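Local atomic coordinates of chitin-binding domain 3 protein (Micromonospora aurantiaca ATCC 27029, PDB entry 5OPF), a protein that probably cleaves cellulose or related polysaccharides oxidatively, as expected of a copper-dependent bacterial lytic polysaccharide monooxygenase. Residues R169-T174 and C188-F193; R114-K119 and S132-V137; T29-C34 and A88-P93; G2-P7 and F98-F103; D66-S71 and A82-G87. One frame throughout, in Å; residues are numbered along the deposited sequence.

How the contacts relate
A curved beta core tied to a helical and looped flank is the principle illustrated here. Contact 1, whose centre is about 8 Å from that of the chain, touches all the others. Contact 2 extends its sheet; the centres of contacts 1 and 2 are about 10 Å apart. Contact 4 belongs to the facing sheet and packs on contact 1 through Pro7, Val4 and Phe98. Contacts 3 and 5 lie in the long excursion between strands 2-6 and 97-104; the disulfide Cys70-Cys188 joins contact 5 to contact 1, and Trp89 of contact 3 rests beside Leu83 of contact 5. Contact 4 lies beside the active site, Gly2 being about 7 Å from the copper ion bound by His1, His108 and Tyr185.

Contact 1. Residues R169-T174 and C188-F193; sequences RHVVYT and CSDVDF
With CG of Tyr173 turned anti to its own backbone N (chi1 -165°) and SG of Cys188 lying beside its own (chi1 -71°), the sulfur meets the ring obliquely, Cys188 SG standing 3.5 Å from Tyr173 CD1. This sulfur-aromatic contact sits on the beta hairpin of strands 169-178 and 183-192, in the sandwich core of the monooxygenase domain. Two antiparallel hydrogen-bonded pairs, His170 with Val191 and Val172 with Ser189, each exchange two backbone bonds; Val172 N reaches Ser189 O at 2.8 Å. The two faces differ in character. On one, Val172 and Val191 cross at about a right angle, Val172 CG2 lying 3.8 Å from Val191 CG1, and His170 CB lies in plane at the edge of the Phe193 ring, 3.8 Å from CE2. Thr118 and Gln120 bind the two nitrogens of the His170 ring. On the other, Tyr173 OH bonds to Leu69 O and Cys188 forms a disulfide with Cys70, while Asp190 has its salt bridge with Arg10. Arg169, bonded to Trp89 O, is too far from Asp190 for a salt bridge, and a water spans the gap: it accepts from Arg169 NH1 at 2.9 Å and donates to Asp190 OD1 at 2.7 Å and to His170 O.

Contact 2. Residues R114-K119 and S132-V137; sequences RVYVTK and SDLELV
Lys119 NZ donates to Ser132 O at 2.8 Å, its extended chain running alongside the end of the 3-10 segment at Ser132 and Asp133 and bringing the ammonium in tilted 31° from the carbonyl plane. That bond closes one end of an antiparallel strand pair, 110-118 with 134-140, in the beta sandwich. A second bond, Lys119 N to Asp133 O at 2.9 Å, backs it up; Val117 and Glu135 exchange two more further along, and Val137 N to Val115 O, at 2.8 Å, ties the other end. On the face carrying Tyr116, Leu136, Thr118 and Leu134, a CH-pi contact joins the two strands: Leu136 CD1 lies over one face of the Tyr116 ring, offset toward the rim and 3.8 Å from CZ. Leu134 CD2 meets Thr118 CG2 at 3.8 Å. On the opposite face, Glu135 OE1 forms a salt bridge with Arg166, and Val115 and Val137 touch Ala161 of the facing sheet. There the side chains of Val137 and Val117 cross at about a right angle, Val137 CG2 being 3.5 Å from Val117 CG2.

Contact 3. Residues T29-C34 and A88-P93; sequences TQDPMC and AWKTVP
Met33 and Trp89 come closest in backbone, their CA atoms 5.5 Å apart, where a helix start meets a loop without regular structure. Helix 27-30 ends at Gln30; Asp31 leaves helical values, and helix 32-40 then begins, while residues 88-91 run past this junction toward strand 92-93. The methionine lies across the indole at about a right angle. Its CB sits over the six-membered ring, 3.4 Å from Trp89 CD2, and the bend at chi2 (-59°) carries the sulfur over the five-membered ring, with Met33 SD 3.7 Å from Trp89 NE1. One face thus receives both a CH-pi and a Met-aromatic contact, while Trp89 NE1 donates to Thr85 O and Arg10 makes a cation-pi contact with the ring. Lys90 slides past Asp31 in the opposite direction, its CG 3.6 Å from Asp31 OD2, until NZ donates to Gln30 O at 2.8 Å. Asp31 itself is an N-cap: Asp31 OD1 accepts a hydrogen bond from Cys34 N at 3.1 Å from above the carboxylate plane, and two waters donate to the same oxygen, one linking it to Lys90 N and the other to Met33 N and Ala88 O. Arg17 and Trp18 hold OD2. The arrangement is that of a capped helix start latched onto a loop, here in the helical excursion between strands 2-6 and 97-104, which appears to correspond to the L2 region of this enzyme family.

Contact 4. Residues G2-P7 and F98-F103; sequences GSVVDP and FRVKFF
Ser3 O lies over the centre of the Phe102 ring, 3.7 Å from CD1, and Val4 CG2 crosses the same side chain to meet CD2 at 3.7 Å. The setting is an antiparallel pair between the N-terminal strand 2-6 and strand 97-104, at one edge of the four-stranded sheet of the beta sandwich. Val4 CG1 also meets Val100 CG1 at 3.7 Å, so this valine is wedged against two residues of the neighbouring strand. The phenyl group arrives there because Phe102 CG stands anti to the backbone N (chi1 -153°), which folds the ring beneath the Gly2-Val4 backbone; Trp176 then meets it edge-to-face. Regular bonding joins Ser3 and Phe103 in both directions. Beyond Val4 a beta bulge shifts the register by one: Val5 N donates to Lys101 O at 3.0 Å, whereas Lys101 N donates to Asp6 O at 2.8 Å. Asp6 N, at the bulge, is buried by the contact and has no partner in the model. Just after it a cis peptide leads to Pro7, whose carbonyl accepts from Ser189 OG and ties this strand to the facing sheet. At the other end, the strand continues back to His1, a ligand of the copper. On the outer side, Val5 CG1 touches Phe103 CB at 3.7 Å, and Val5 CG2 packs on the extended Lys101 chain, 3.8 Å from Lys101 CD.

Contact 5. Residues D66-S71 and A82-G87; sequences DGQLCS and ALDTVG
Hydrogen bonds converge on the carboxylate of Asp84. Ser71 OG donates to Asp84 OD2 at 2.6 Å, meeting it on the syn side and 24° out of the carboxylate plane. Ser71 places its hydroxyl there by setting OG between its backbone N and carbonyl carbon (chi1 70°), and the same hydroxyl oxygen also bonds to Arg74 N. The other carboxylate oxygen, Asp84 OD1, has a weak bond from Ser71 N at 3.0 Å. Nearby, Leu83 O accepts from Arg10 NH1. Waters form a second group: one donates to Asp84 OD1 and accepts from Cys70 N, and another bridges Gly67 O to Asp84 O, donating to each at 2.8 Å. Apolar contact is slight, with Leu83 CB 4.2 Å from Cys70 CB. Separately, Leu83 CD1 packs against the carbonyl oxygen Cys70 O at 3.7 Å. Donors from hydroxyl, amide and water around one carboxylate are consistent with an ionised Asp84, joining the 66-71 loop to the end of the 3-10 segment at 82-84.

Contact 1. Residues R169-T174 and C188-F193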
# COMPACT_ATOMS: atom_id res chain seq x y z
N ARG A 169 -8.71 -3.06 13.65
CA ARG A 169 -8.02 -3.38 12.40
C ARG A 169 -8.72 -2.80 11.19
O ARG A 169 -9.94 -2.96 11.01
CB ARG A 169 -7.96 -4.90 12.26
CG ARG A 169 -7.42 -5.40 10.93
CD ARG A 169 -7.40 -6.91 10.83
NE ARG A 169 -6.33 -7.56 11.58
CZ ARG A 169 -5.11 -7.77 11.10
NH1 ARG A 169 -4.79 -7.34 9.89
NH2 ARG A 169 -4.20 -8.43 11.81
N HIS A 170 -7.92 -2.18 10.31
CA HIS A 170 -8.39 -1.53 9.09
C HIS A 170 -7.32 -1.65 8.01
O HIS A 170 -6.21 -2.14 8.26
CB HIS A 170 -8.78 -0.07 9.38
CG HIS A 170 -10.14 0.04 9.95
ND1 HIS A 170 -11.25 -0.13 9.15
CD2 HIS A 170 -10.59 0.21 11.21
CE1 HIS A 170 -12.33 -0.04 9.90
NE2 HIS A 170 -11.96 0.16 11.16
N VAL A 171 -7.67 -1.21 6.80
CA VAL A 171 -6.73 -1.13 5.69
C VAL A 171 -6.75 0.29 5.14
O VAL A 171 -7.82 0.87 4.92
CB VAL A 171 -7.06 -2.15 4.58
CG1 VAL A 171 -6.03 -2.09 3.46
CG2 VAL A 171 -7.12 -3.57 5.15
N VAL A 172 -5.56 0.85 4.94
CA VAL A 172 -5.34 2.09 4.20
C VAL A 172 -5.02 1.71 2.76
O VAL A 172 -4.24 0.79 2.50
CB VAL A 172 -4.18 2.89 4.82
CG1 VAL A 172 -4.04 4.25 4.14
CG2 VAL A 172 -4.36 3.06 6.33
N TYR A 173 -5.63 2.41 1.81
CA TYR A 173 -5.33 2.22 0.39
C TYR A 173 -4.87 3.55 -0.16
O TYR A 173 -5.63 4.53 -0.15
CB TYR A 173 -6.54 1.74 -0.38
CG TYR A 173 -6.27 1.19 -1.77
CD1 TYR A 173 -5.34 0.16 -1.96
CD2 TYR A 173 -6.99 1.62 -2.87
CE1 TYR A 173 -5.13 -0.41 -3.22
CE2 TYR A 173 -6.80 1.06 -4.12
CZ TYR A 173 -5.88 0.04 -4.29
OH TYR A 173 -5.74 -0.56 -5.53
N THR A 174 -3.62 3.59 -0.63
CA THR A 174 -3.01 4.81 -1.14
C THR A 174 -2.75 4.63 -2.63
O THR A 174 -2.14 3.64 -3.06
CB THR A 174 -1.70 5.12 -0.37
OG1 THR A 174 -1.98 5.30 1.02
CG2 THR A 174 -1.05 6.39 -0.89
N CYS A 188 -1.73 -1.06 -0.34
CA CYS A 188 -2.50 -1.41 0.85
C CYS A 188 -1.58 -1.42 2.06
O CYS A 188 -0.51 -2.03 2.00
CB CYS A 188 -3.10 -2.80 0.72
SG CYS A 188 -4.43 -2.91 -0.46
N SER A 189 -2.02 -0.79 3.16
CA SER A 189 -1.30 -0.85 4.43
C SER A 189 -2.25 -1.29 5.54
O SER A 189 -3.31 -0.68 5.74
CB SER A 189 -0.72 0.51 4.84
OG SER A 189 0.15 1.02 3.85
N ASP A 190 -1.86 -2.32 6.29
CA ASP A 190 -2.66 -2.78 7.41
C ASP A 190 -2.36 -1.97 8.66
O ASP A 190 -1.20 -1.79 9.04
CB ASP A 190 -2.43 -4.27 7.64
CG ASP A 190 -2.78 -5.09 6.42
OD1 ASP A 190 -4.00 -5.26 6.19
OD2 ASP A 190 -1.84 -5.52 5.68
N VAL A 191 -3.42 -1.46 9.29
CA VAL A 191 -3.29 -0.60 10.46
C VAL A 191 -4.28 -1.03 11.52
O VAL A 191 -5.24 -1.76 11.26
CB VAL A 191 -3.48 0.90 10.12
CG1 VAL A 191 -2.45 1.34 9.10
CG2 VAL A 191 -4.89 1.18 9.64
N ASP A 192 -4.06 -0.54 12.74
CA ASP A 192 -5.00 -0.75 13.84
C ASP A 192 -5.19 0.60 14.51
O ASP A 192 -4.23 1.16 15.05
CB ASP A 192 -4.46 -1.81 14.80
CG ASP A 192 -5.51 -2.26 15.81
OD1 ASP A 192 -6.25 -1.41 16.35
OD2 ASP A 192 -5.59 -3.48 16.08
N PHE A 193 -6.41 1.13 14.45
CA PHE A 193 -6.75 2.43 15.02
C PHE A 193 -6.86 2.40 16.54
O PHE A 193 -7.13 3.45 17.16
CB PHE A 193 -8.03 2.98 14.36
CG PHE A 193 -7.79 3.55 12.99
CD1 PHE A 193 -7.46 4.88 12.84
CD2 PHE A 193 -7.89 2.77 11.85
CE1 PHE A 193 -7.22 5.43 11.60
CE2 PHE A 193 -7.65 3.31 10.60
CZ PHE A 193 -7.31 4.65 10.46
O HOH W 1 -5.75 -5.10 8.27
O HOH W 2 -1.40 2.72 2.08

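Contact 2. Residues R114-K119 and S132-V137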
# COMPACT_ATOMS: atom_id res chain seq x y z
N ARG A 114 -3.85 9.91 -3.27
CA ARG A 114 -5.13 9.77 -2.58
C ARG A 114 -4.99 8.70 -1.51
O ARG A 114 -4.42 7.63 -1.76
CB ARG A 114 -6.23 9.38 -3.56
CG ARG A 114 -6.56 10.50 -4.53
CD ARG A 114 -7.47 10.07 -5.68
NE ARG A 114 -7.61 11.16 -6.63
CZ ARG A 114 -7.96 11.03 -7.90
NH1 ARG A 114 -8.26 9.84 -8.41
NH2 ARG A 114 -7.99 12.10 -8.68
N VAL A 115 -5.51 8.99 -0.32
CA VAL A 115 -5.50 8.07 0.82
C VAL A 115 -6.93 7.72 1.18
O VAL A 115 -7.73 8.60 1.53
CB VAL A 115 -4.75 8.66 2.02
CG1 VAL A 115 -4.81 7.71 3.23
CG2 VAL A 115 -3.31 8.99 1.66
N TYR A 116 -7.24 6.43 1.12
CA TYR A 116 -8.53 5.87 1.51
C TYR A 116 -8.34 5.01 2.76
O TYR A 116 -7.28 4.40 2.96
CB TYR A 116 -9.09 4.96 0.40
CG TYR A 116 -9.37 5.66 -0.90
CD1 TYR A 116 -8.38 5.84 -1.86
CD2 TYR A 116 -10.63 6.15 -1.18
CE1 TYR A 116 -8.63 6.50 -3.03
CE2 TYR A 116 -10.89 6.82 -2.37
CZ TYR A 116 -9.88 6.99 -3.29
OH TYR A 116 -10.12 7.66 -4.48
N VAL A 117 -9.38 4.91 3.59
CA VAL A 117 -9.39 3.98 4.72
C VAL A 117 -10.71 3.23 4.71
O VAL A 117 -11.78 3.80 4.44
CB VAL A 117 -9.16 4.70 6.07
CG1 VAL A 117 -9.34 3.76 7.25
CG2 VAL A 117 -7.76 5.32 6.10
N THR A 118 -10.65 1.95 5.08
CA THR A 118 -11.84 1.13 5.18
C THR A 118 -12.80 1.69 6.23
O THR A 118 -12.42 2.34 7.21
CB THR A 118 -11.46 -0.33 5.48
OG1 THR A 118 -10.52 -0.40 6.55
CG2 THR A 118 -10.86 -0.97 4.26
N LYS A 119 -14.08 1.44 5.97
CA LYS A 119 -15.16 1.86 6.84
C LYS A 119 -15.32 0.90 8.01
O LYS A 119 -15.11 -0.31 7.89
CB LYS A 119 -16.46 1.91 6.03
CG LYS A 119 -16.42 2.90 4.88
CD LYS A 119 -17.45 2.59 3.79
CE LYS A 119 -17.28 3.52 2.60
NZ LYS A 119 -18.32 3.28 1.55
N SER A 132 -16.01 -0.28 -2.50
CA SER A 132 -17.10 0.23 -1.67
C SER A 132 -16.79 0.18 -0.18
O SER A 132 -17.52 0.80 0.61
CB SER A 132 -18.39 -0.54 -1.97
OG SER A 132 -18.27 -1.90 -1.62
N ASP A 133 -15.77 -0.55 0.23
CA ASP A 133 -15.32 -0.51 1.62
C ASP A 133 -14.52 0.74 1.95
O ASP A 133 -14.28 0.99 3.15
CB ASP A 133 -14.42 -1.71 1.92
CG ASP A 133 -15.15 -3.04 1.85
OD1 ASP A 133 -16.25 -3.14 2.42
OD2 ASP A 133 -14.59 -3.99 1.22
N LEU A 134 -14.11 1.53 0.97
CA LEU A 134 -13.13 2.60 1.15
C LEU A 134 -13.79 3.98 1.16
O LEU A 134 -14.69 4.26 0.36
CB LEU A 134 -12.10 2.58 0.03
CG LEU A 134 -11.17 1.38 0.01
CD1 LEU A 134 -10.31 1.45 -1.25
CD2 LEU A 134 -10.30 1.31 1.25
N GLU A 135 -13.30 4.85 2.03
CA GLU A 135 -13.66 6.26 2.06
C GLU A 135 -12.41 7.10 1.82
O GLU A 135 -11.35 6.82 2.40
CB GLU A 135 -14.23 6.61 3.44
CG GLU A 135 -14.65 8.06 3.60
CD GLU A 135 -15.13 8.40 4.99
OE1 GLU A 135 -15.09 7.53 5.88
OE2 GLU A 135 -15.57 9.55 5.19
N LEU A 136 -12.52 8.13 0.98
CA LEU A 136 -11.40 9.05 0.77
C LEU A 136 -11.22 9.92 2.01
O LEU A 136 -12.14 10.66 2.40
CB LEU A 136 -11.68 9.93 -0.45
CG LEU A 136 -10.57 10.91 -0.85
CD1 LEU A 136 -9.34 10.20 -1.38
CD2 LEU A 136 -11.09 11.91 -1.87
N VAL A 137 -10.03 9.86 2.63
CA VAL A 137 -9.77 10.55 3.89
C VAL A 137 -8.54 11.45 3.87
O VAL A 137 -8.29 12.17 4.84
CB VAL A 137 -9.69 9.57 5.08
CG1 VAL A 137 -11.02 8.86 5.30
CG2 VAL A 137 -8.56 8.56 4.89

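Contact 3. Residues T29-C34 and A88-P93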
# COMPACT_ATOMS: atom_id res chain seq x y z
N THR A 29 4.41 -19.68 11.06
CA THR A 29 3.52 -19.49 12.20
C THR A 29 3.52 -18.07 12.72
O THR A 29 2.46 -17.60 13.14
CB THR A 29 3.83 -20.45 13.34
OG1 THR A 29 5.19 -20.29 13.74
CG2 THR A 29 3.57 -21.89 12.91
N GLN A 30 4.64 -17.36 12.68
CA GLN A 30 4.70 -16.01 13.23
C GLN A 30 4.02 -14.98 12.33
O GLN A 30 3.49 -13.98 12.84
CB GLN A 30 6.15 -15.61 13.49
CG GLN A 30 6.82 -16.43 14.59
CD GLN A 30 8.28 -16.07 14.81
OE1 GLN A 30 8.79 -15.10 14.26
NE2 GLN A 30 8.96 -16.88 15.62
N ASP A 31 4.01 -15.19 11.02
CA ASP A 31 3.47 -14.21 10.08
C ASP A 31 2.99 -14.96 8.84
O ASP A 31 3.63 -14.93 7.79
CB ASP A 31 4.52 -13.14 9.75
CG ASP A 31 3.98 -11.96 8.96
OD1 ASP A 31 2.86 -12.01 8.41
OD2 ASP A 31 4.74 -10.96 8.85
N PRO A 32 1.87 -15.68 8.96
CA PRO A 32 1.40 -16.51 7.84
C PRO A 32 1.16 -15.74 6.55
O PRO A 32 1.35 -16.29 5.46
CB PRO A 32 0.11 -17.14 8.38
CG PRO A 32 0.32 -17.17 9.87
CD PRO A 32 1.10 -15.94 10.19
N MET A 33 0.73 -14.48 6.65
CA MET A 33 0.49 -13.72 5.43
C MET A 33 1.79 -13.37 4.71
O MET A 33 1.86 -13.47 3.48
CB MET A 33 -0.34 -12.46 5.70
CG MET A 33 -1.79 -12.73 6.07
SD MET A 33 -2.75 -13.64 4.81
CE MET A 33 -2.59 -15.32 5.42
N CYS A 34 2.84 -12.96 5.44
CA CYS A 34 4.12 -12.77 4.75
C CYS A 34 4.69 -14.10 4.25
O CYS A 34 5.31 -14.14 3.18
CB CYS A 34 5.15 -12.02 5.60
SG CYS A 34 4.79 -10.27 5.85
N ALA A 88 -4.66 -12.45 8.56
CA ALA A 88 -4.17 -11.63 9.67
C ALA A 88 -2.81 -11.00 9.34
O ALA A 88 -1.78 -11.28 9.96
CB ALA A 88 -4.12 -12.46 10.96
N TRP A 89 -2.83 -10.11 8.35
CA TRP A 89 -1.66 -9.32 8.01
C TRP A 89 -1.24 -8.49 9.22
O TRP A 89 -2.08 -7.97 9.96
CB TRP A 89 -2.00 -8.36 6.86
CG TRP A 89 -2.26 -9.04 5.55
CD1 TRP A 89 -3.47 -9.51 5.08
CD2 TRP A 89 -1.29 -9.36 4.55
NE1 TRP A 89 -3.30 -10.09 3.85
CE2 TRP A 89 -1.98 -10.01 3.50
CE3 TRP A 89 0.09 -9.15 4.43
CZ2 TRP A 89 -1.33 -10.47 2.36
CZ3 TRP A 89 0.73 -9.60 3.29
CH2 TRP A 89 0.02 -10.26 2.28
N LYS A 90 0.07 -8.35 9.42
CA LYS A 90 0.55 -7.57 10.55
C LYS A 90 0.20 -6.10 10.40
O LYS A 90 0.46 -5.47 9.37
CB LYS A 90 2.06 -7.73 10.71
CG LYS A 90 2.52 -9.15 10.97
CD LYS A 90 1.84 -9.80 12.17
CE LYS A 90 2.36 -11.22 12.37
NZ LYS A 90 1.62 -11.94 13.45
N THR A 91 -0.37 -5.52 11.47
CA THR A 91 -0.74 -4.12 11.52
C THR A 91 0.32 -3.29 12.24
O THR A 91 1.15 -3.82 12.99
CB THR A 91 -2.07 -3.94 12.27
OG1 THR A 91 -1.94 -4.47 13.60
CG2 THR A 91 -3.21 -4.66 11.58
N VAL A 92 0.25 -1.98 12.05
CA VAL A 92 0.92 -1.02 12.93
C VAL A 92 -0.14 -0.12 13.55
O VAL A 92 -1.20 0.10 12.94
CB VAL A 92 2.00 -0.20 12.21
CG1 VAL A 92 3.11 -1.11 11.68
CG2 VAL A 92 1.41 0.64 11.09
N PRO A 93 0.13 0.44 14.72
CA PRO A 93 -0.87 1.29 15.39
C PRO A 93 -0.90 2.69 14.82
O PRO A 93 0.14 3.31 14.56
CB PRO A 93 -0.39 1.32 16.84
CG PRO A 93 1.06 1.02 16.77
CD PRO A 93 1.27 0.13 15.60
O HOH W 3 1.75 -9.59 7.54
O HOH W 4 0.36 -12.89 9.07

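Contact 4. Residues G2-P7 and F98-F103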
# COMPACT_ATOMS: atom_id res chain seq x y z
N GLY A 2 8.60 3.53 -5.53
CA GLY A 2 8.52 3.82 -4.11
C GLY A 2 7.28 3.18 -3.52
O GLY A 2 6.63 2.34 -4.16
N SER A 3 6.96 3.56 -2.29
CA SER A 3 5.83 2.96 -1.61
C SER A 3 5.45 3.81 -0.41
O SER A 3 6.16 4.75 -0.03
CB SER A 3 6.17 1.54 -1.14
OG SER A 3 5.02 0.84 -0.70
N VAL A 4 4.33 3.45 0.21
CA VAL A 4 4.03 3.94 1.56
C VAL A 4 4.91 3.17 2.53
O VAL A 4 4.87 1.93 2.59
CB VAL A 4 2.55 3.74 1.91
CG1 VAL A 4 2.31 4.14 3.35
CG2 VAL A 4 1.64 4.53 0.97
N VAL A 5 5.73 3.90 3.29
CA VAL A 5 6.66 3.29 4.23
C VAL A 5 6.21 3.42 5.68
O VAL A 5 6.75 2.72 6.55
CB VAL A 5 8.10 3.83 4.03
CG1 VAL A 5 8.61 3.49 2.65
CG2 VAL A 5 8.19 5.33 4.28
N ASP A 6 5.23 4.27 5.96
CA ASP A 6 4.71 4.42 7.32
C ASP A 6 3.30 5.00 7.16
O ASP A 6 3.16 6.17 6.78
CB ASP A 6 5.59 5.37 8.13
CG ASP A 6 5.22 5.42 9.58
OD1 ASP A 6 4.11 4.96 9.92
OD2 ASP A 6 6.03 5.93 10.39
N PRO A 7 2.25 4.21 7.40
CA PRO A 7 2.23 2.81 7.85
C PRO A 7 2.63 1.91 6.69
O PRO A 7 2.04 1.99 5.61
CB PRO A 7 0.77 2.60 8.26
CG PRO A 7 -0.00 3.52 7.36
CD PRO A 7 0.88 4.71 7.14
N PHE A 98 -3.99 10.72 11.24
CA PHE A 98 -2.69 10.11 11.06
C PHE A 98 -2.06 10.67 9.80
O PHE A 98 -2.66 11.48 9.09
CB PHE A 98 -2.77 8.58 11.07
CG PHE A 98 -3.46 7.98 9.88
CD1 PHE A 98 -4.84 8.02 9.76
CD2 PHE A 98 -2.73 7.36 8.88
CE1 PHE A 98 -5.48 7.46 8.67
CE2 PHE A 98 -3.36 6.81 7.79
CZ PHE A 98 -4.73 6.85 7.68
N ARG A 99 -0.82 10.26 9.57
CA ARG A 99 -0.03 10.74 8.45
C ARG A 99 0.51 9.56 7.67
O ARG A 99 1.05 8.61 8.27
CB ARG A 99 1.13 11.60 8.97
CG ARG A 99 0.62 12.84 9.69
CD ARG A 99 1.59 13.40 10.71
NE ARG A 99 2.82 13.92 10.13
CZ ARG A 99 2.90 14.99 9.35
NH1 ARG A 99 1.81 15.66 8.99
NH2 ARG A 99 4.08 15.40 8.92
N VAL A 100 0.39 9.62 6.35
CA VAL A 100 0.94 8.60 5.46
C VAL A 100 2.25 9.13 4.89
O VAL A 100 2.26 10.16 4.21
CB VAL A 100 -0.06 8.29 4.32
CG1 VAL A 100 0.58 7.40 3.26
CG2 VAL A 100 -1.34 7.67 4.89
N LYS A 101 3.35 8.44 5.18
CA LYS A 101 4.66 8.80 4.64
C LYS A 101 4.90 8.03 3.36
O LYS A 101 4.99 6.79 3.38
CB LYS A 101 5.78 8.52 5.63
CG LYS A 101 7.13 9.02 5.14
CD LYS A 101 8.25 8.69 6.12
CE LYS A 101 9.63 8.96 5.53
NZ LYS A 101 10.71 8.67 6.53
N PHE A 102 5.00 8.76 2.25
CA PHE A 102 5.29 8.18 0.95
C PHE A 102 6.75 8.43 0.61
O PHE A 102 7.23 9.56 0.70
CB PHE A 102 4.39 8.78 -0.15
CG PHE A 102 4.20 7.82 -1.26
CD1 PHE A 102 5.20 7.60 -2.19
CD2 PHE A 102 3.06 7.06 -1.32
CE1 PHE A 102 5.04 6.63 -3.16
CE2 PHE A 102 2.89 6.10 -2.28
CZ PHE A 102 3.88 5.88 -3.20
N PHE A 103 7.47 7.37 0.20
CA PHE A 103 8.88 7.46 -0.18
C PHE A 103 9.02 7.12 -1.66
O PHE A 103 8.55 6.06 -2.10
CB PHE A 103 9.70 6.48 0.67
CG PHE A 103 11.15 6.36 0.27
CD1 PHE A 103 11.97 7.47 0.17
CD2 PHE A 103 11.69 5.11 -0.00
CE1 PHE A 103 13.31 7.33 -0.19
CE2 PHE A 103 13.02 4.97 -0.36
CZ PHE A 103 13.82 6.08 -0.47
O HOH W 5 1.32 6.44 10.05

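Contact 5. Residues D66-S71 and A82-G87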
# COMPACT_ATOMS: atom_id res chain seq x y z
N ASP A 66 -12.71 -5.40 -7.65
CA ASP A 66 -12.80 -5.73 -6.24
C ASP A 66 -12.07 -7.04 -5.97
O ASP A 66 -12.13 -7.99 -6.76
CB ASP A 66 -14.27 -5.88 -5.81
CG ASP A 66 -15.00 -4.54 -5.65
OD1 ASP A 66 -14.35 -3.47 -5.71
OD2 ASP A 66 -16.23 -4.59 -5.46
N GLY A 67 -11.40 -7.10 -4.82
CA GLY A 67 -10.60 -8.26 -4.45
C GLY A 67 -9.21 -8.28 -5.04
O GLY A 67 -8.44 -9.20 -4.73
N GLN A 68 -8.87 -7.31 -5.89
CA GLN A 68 -7.55 -7.19 -6.51
C GLN A 68 -6.92 -5.84 -6.21
O GLN A 68 -5.96 -5.44 -6.88
CB GLN A 68 -7.64 -7.41 -8.02
CG GLN A 68 -8.20 -8.76 -8.40
CD GLN A 68 -8.50 -8.89 -9.87
OE1 GLN A 68 -9.52 -9.51 -10.25
NE2 GLN A 68 -7.65 -8.35 -10.69
N LEU A 69 -7.43 -5.10 -5.22
CA LEU A 69 -6.88 -3.77 -4.95
C LEU A 69 -5.42 -3.84 -4.53
O LEU A 69 -4.59 -3.05 -5.00
CB LEU A 69 -7.72 -3.03 -3.90
CG LEU A 69 -8.97 -2.34 -4.44
CD1 LEU A 69 -10.02 -3.32 -4.95
CD2 LEU A 69 -9.56 -1.41 -3.41
N CYS A 70 -5.07 -4.78 -3.65
CA CYS A 70 -3.73 -4.78 -3.07
C CYS A 70 -2.65 -5.28 -4.03
O CYS A 70 -1.46 -5.04 -3.77
CB CYS A 70 -3.72 -5.57 -1.76
SG CYS A 70 -4.86 -4.91 -0.50
N SER A 71 -3.03 -5.96 -5.11
CA SER A 71 -2.11 -6.35 -6.16
C SER A 71 -2.14 -5.41 -7.35
O SER A 71 -1.52 -5.71 -8.38
CB SER A 71 -2.43 -7.75 -6.65
OG SER A 71 -3.64 -7.75 -7.37
N ALA A 82 -0.25 -12.35 -4.31
CA ALA A 82 -0.37 -12.84 -2.93
C ALA A 82 -0.71 -11.74 -1.94
O ALA A 82 -1.11 -12.05 -0.81
CB ALA A 82 0.91 -13.56 -2.51
N LEU A 83 -0.58 -10.47 -2.32
CA LEU A 83 -1.01 -9.39 -1.44
C LEU A 83 -2.52 -9.28 -1.36
O LEU A 83 -3.02 -8.54 -0.50
CB LEU A 83 -0.39 -8.06 -1.88
CG LEU A 83 1.14 -8.05 -2.04
CD1 LEU A 83 1.56 -6.62 -2.33
CD2 LEU A 83 1.85 -8.61 -0.81
N ASP A 84 -3.26 -9.98 -2.23
CA ASP A 84 -4.72 -9.96 -2.18
C ASP A 84 -5.29 -11.00 -1.20
O ASP A 84 -6.51 -11.03 -0.98
CB ASP A 84 -5.31 -10.23 -3.58
CG ASP A 84 -5.10 -9.08 -4.55
OD1 ASP A 84 -5.13 -7.91 -4.12
OD2 ASP A 84 -4.95 -9.39 -5.77
N THR A 85 -4.46 -11.87 -0.63
CA THR A 85 -4.97 -12.90 0.26
C THR A 85 -5.61 -12.28 1.49
O THR A 85 -5.13 -11.27 2.01
CB THR A 85 -3.81 -13.82 0.65
OG1 THR A 85 -3.27 -14.35 -0.56
CG2 THR A 85 -4.27 -14.95 1.57
N VAL A 86 -6.71 -12.86 1.94
CA VAL A 86 -7.42 -12.41 3.13
C VAL A 86 -6.83 -13.11 4.35
O VAL A 86 -6.67 -14.34 4.34
CB VAL A 86 -8.91 -12.75 2.97
CG1 VAL A 86 -9.69 -12.44 4.22
CG2 VAL A 86 -9.50 -12.02 1.78
N GLY A 87 -6.52 -12.36 5.41
CA GLY A 87 -6.00 -12.97 6.62
C GLY A 87 -5.38 -11.94 7.55
O GLY A 87 -5.53 -10.73 7.36
O HOH W 6 -8.96 -10.54 -2.35
O HOH W 7 -7.22 -6.70 -2.77